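Local structure of putative sarcosine dimethylglycine methyltransferase (Galdieria sulphuraria, 2O57) at residues F99-F104 against D132-K137. The protein is probably an S-adenosylmethionine-dependent methyltransferase that acts on sarcosine and dimethylglycine. Sequence-based numbering, arbitrary orientation.
Sequences FLVRKF and DNITVK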
loop_
_atom_site.group_PDB
_atom_site.type_symbol
_atom_site.label_atom_id
_atom_site.label_comp_id
_atom_site.label_asym_id
_atom_site.label_seq_id
_atom_site.Cartn_x
_atom_site.Cartn_y
_atom_site.Cartn_z
ATOM N N PHE A 99 15.454 15.390 0.852
ATOM C CA PHE A 99 15.384 14.131 0.057
ATOM C C PHE A 99 14.693 14.345 -1.319
ATOM O O PHE A 99 15.230 13.970 -2.373
ATOM C CB PHE A 99 14.650 13.063 0.869
ATOM C CG PHE A 99 14.289 11.818 0.095
ATOM C CD1 PHE A 99 15.229 10.808 -0.083
ATOM C CD2 PHE A 99 13.006 11.646 -0.424
ATOM C CE1 PHE A 99 14.899 9.648 -0.788
ATOM C CE2 PHE A 99 12.650 10.480 -1.123
ATOM C CZ PHE A 99 13.589 9.483 -1.296
ATOM N N LEU A 100 13.515 14.962 -1.309
ATOM C CA LEU A 100 12.787 15.182 -2.567
ATOM C C LEU A 100 13.487 16.165 -3.536
ATOM O O LEU A 100 13.488 15.976 -4.773
ATOM C CB LEU A 100 11.360 15.637 -2.252
ATOM C CG LEU A 100 10.440 14.631 -1.540
ATOM C CD1 LEU A 100 9.123 15.352 -1.277
ATOM C CD2 LEU A 100 10.207 13.402 -2.419
ATOM N N VAL A 101 14.053 17.232 -2.974
ATOM C CA VAL A 101 14.756 18.234 -3.772
ATOM C C VAL A 101 15.989 17.575 -4.450
ATOM O O VAL A 101 16.145 17.689 -5.673
ATOM C CB VAL A 101 15.145 19.493 -2.934
ATOM C CG1 VAL A 101 16.117 20.423 -3.730
ATOM C CG2 VAL A 101 13.878 20.245 -2.473
ATOM N N ARG A 102 16.824 16.871 -3.682
ATOM C CA ARG A 102 18.016 16.215 -4.263
ATOM C C ARG A 102 17.614 15.155 -5.305
ATOM O O ARG A 102 18.317 14.970 -6.301
ATOM C CB ARG A 102 18.933 15.551 -3.198
ATOM C CG ARG A 102 19.478 16.458 -2.063
ATOM C CD ARG A 102 20.347 15.622 -1.097
ATOM N NE ARG A 102 20.721 16.287 0.162
ATOM C CZ ARG A 102 21.717 17.159 0.234
ATOM N NH1 ARG A 102 22.390 17.452 -0.866
ATOM N NH2 ARG A 102 22.052 17.732 1.383
ATOM N N LYS A 103 16.496 14.464 -5.081
ATOM C CA LYS A 103 16.132 13.330 -5.941
ATOM C C LYS A 103 15.411 13.764 -7.234
ATOM O O LYS A 103 15.722 13.263 -8.309
ATOM C CB LYS A 103 15.285 12.293 -5.176
ATOM C CG LYS A 103 15.060 11.000 -5.961
ATOM C CD LYS A 103 14.524 9.916 -5.074
ATOM C CE LYS A 103 14.750 8.570 -5.718
ATOM N NZ LYS A 103 16.199 8.250 -5.601
ATOM N N PHE A 104 14.487 14.716 -7.114
ATOM C CA PHE A 104 13.605 15.146 -8.224
ATOM C C PHE A 104 13.849 16.579 -8.736
ATOM O O PHE A 104 13.353 16.948 -9.801
ATOM C CB PHE A 104 12.126 14.994 -7.799
ATOM C CG PHE A 104 11.735 13.580 -7.516
ATOM C CD1 PHE A 104 11.412 12.711 -8.568
ATOM C CD2 PHE A 104 11.726 13.094 -6.199
ATOM C CE1 PHE A 104 11.060 11.384 -8.313
ATOM C CE2 PHE A 104 11.370 11.759 -5.920
ATOM C CZ PHE A 104 11.052 10.896 -6.976
ATOM N N ASP A 132 17.650 27.924 -2.075
ATOM C CA ASP A 132 16.842 28.417 -3.196
ATOM C C ASP A 132 15.686 27.476 -3.540
ATOM O O ASP A 132 14.778 27.882 -4.241
ATOM C CB ASP A 132 17.690 28.621 -4.439
ATOM C CG ASP A 132 18.770 29.679 -4.245
ATOM O OD1 ASP A 132 18.568 30.621 -3.438
ATOM O OD2 ASP A 132 19.817 29.546 -4.909
ATOM N N ASN A 133 15.735 26.224 -3.074
ATOM C CA ASN A 133 14.676 25.264 -3.385
ATOM C C ASN A 133 13.742 24.973 -2.238
ATOM O O ASN A 133 12.636 24.474 -2.457
ATOM C CB ASN A 133 15.239 23.931 -3.928
ATOM C CG ASN A 133 15.623 24.002 -5.424
ATOM O OD1 ASN A 133 15.019 23.314 -6.283
ATOM N ND2 ASN A 133 16.629 24.823 -5.735
ATOM N N ILE A 134 14.174 25.276 -1.014
ATOM C CA ILE A 134 13.357 24.953 0.168
ATOM C C ILE A 134 13.088 26.208 1.006
ATOM O O ILE A 134 14.022 26.911 1.420
ATOM C CB ILE A 134 13.997 23.836 1.056
ATOM C CG1 ILE A 134 14.380 22.601 0.216
ATOM C CG2 ILE A 134 13.023 23.432 2.220
ATOM C CD1 ILE A 134 15.315 21.610 0.976
ATOM N N THR A 135 11.808 26.488 1.242
ATOM C CA THR A 135 11.453 27.565 2.145
ATOM C C THR A 135 10.813 26.985 3.380
ATOM O O THR A 135 10.175 25.944 3.323
ATOM C CB THR A 135 10.515 28.609 1.509
ATOM O OG1 THR A 135 9.226 28.015 1.340
ATOM C CG2 THR A 135 11.025 29.045 0.181
ATOM N N VAL A 136 10.978 27.641 4.512
ATOM C CA VAL A 136 10.427 27.100 5.730
ATOM C C VAL A 136 9.499 28.171 6.289
ATOM O O VAL A 136 9.934 29.303 6.551
ATOM C CB VAL A 136 11.544 26.774 6.797
ATOM C CG1 VAL A 136 10.923 26.159 8.044
ATOM C CG2 VAL A 136 12.608 25.820 6.238
ATOM N N LYS A 137 8.234 27.796 6.494
ATOM C CA LYS A 137 7.210 28.717 7.014
ATOM C C LYS A 137 6.625 28.144 8.303
ATOM O O LYS A 137 6.492 26.936 8.438
ATOM C CB LYS A 137 6.087 28.891 5.976
ATOM C CG LYS A 137 6.549 29.126 4.497
ATOM C CD LYS A 137 5.382 28.800 3.520
ATOM C CE LYS A 137 5.750 29.073 2.033
ATOM N NZ LYS A 137 5.812 30.533 1.652
#
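V101 reaches from helix 95-104 to the beginning of strand 134-138 and sets each of its two methyl groups against a different residue. CG1 meets the first side-chain carbon of N133, with 3.6 Å between V101 CG1 and N133 CB, whereas CG2 lies against I134, where V101 CG2 and I134 CG1 are also 3.6 Å apart. The valine fork therefore straddles the junction of loop and strand, its two prongs divided between successive residues. Its rotation explains this division: CG1 is trans to the backbone N (chi1 169°), which puts CG2 trans to the carbonyl carbon. I134 answers with its longer branch; chi1 of -51° turns CG1 away from its own carbonyl carbon, and the extended chain carries on past the methyl, leaving I134 CD1 4.0 Å from V101 CG2. The valine and isoleucine side chains thus meet at a slant, methyl against methylene. N133 contributes chiefly the aliphatic base of its side chain, its CB bond directed at the helix.

In the Rossmann-like methyltransferase fold this joins the helix after strand 85-89 to strand 134-138, the outermost strand at one end of the sheet. Strand 107-112 runs alongside the latter, and its I108 also touches V101, while L130 adds a further contact from the loop. I134 in turn packs on C110 and on N125 of helix 115-128.

Replacing V101 with an alanine would probably open a gap beside N133 CB and I134 CG1, since both methyls that fill this space would be gone. Because the closest approaches are carbon to carbon, the contact rests on shape rather than on directed polar bonds: V101 and I134 are buried and pack by van der Waals contact, and N133 adds its CB at the partly exposed margin.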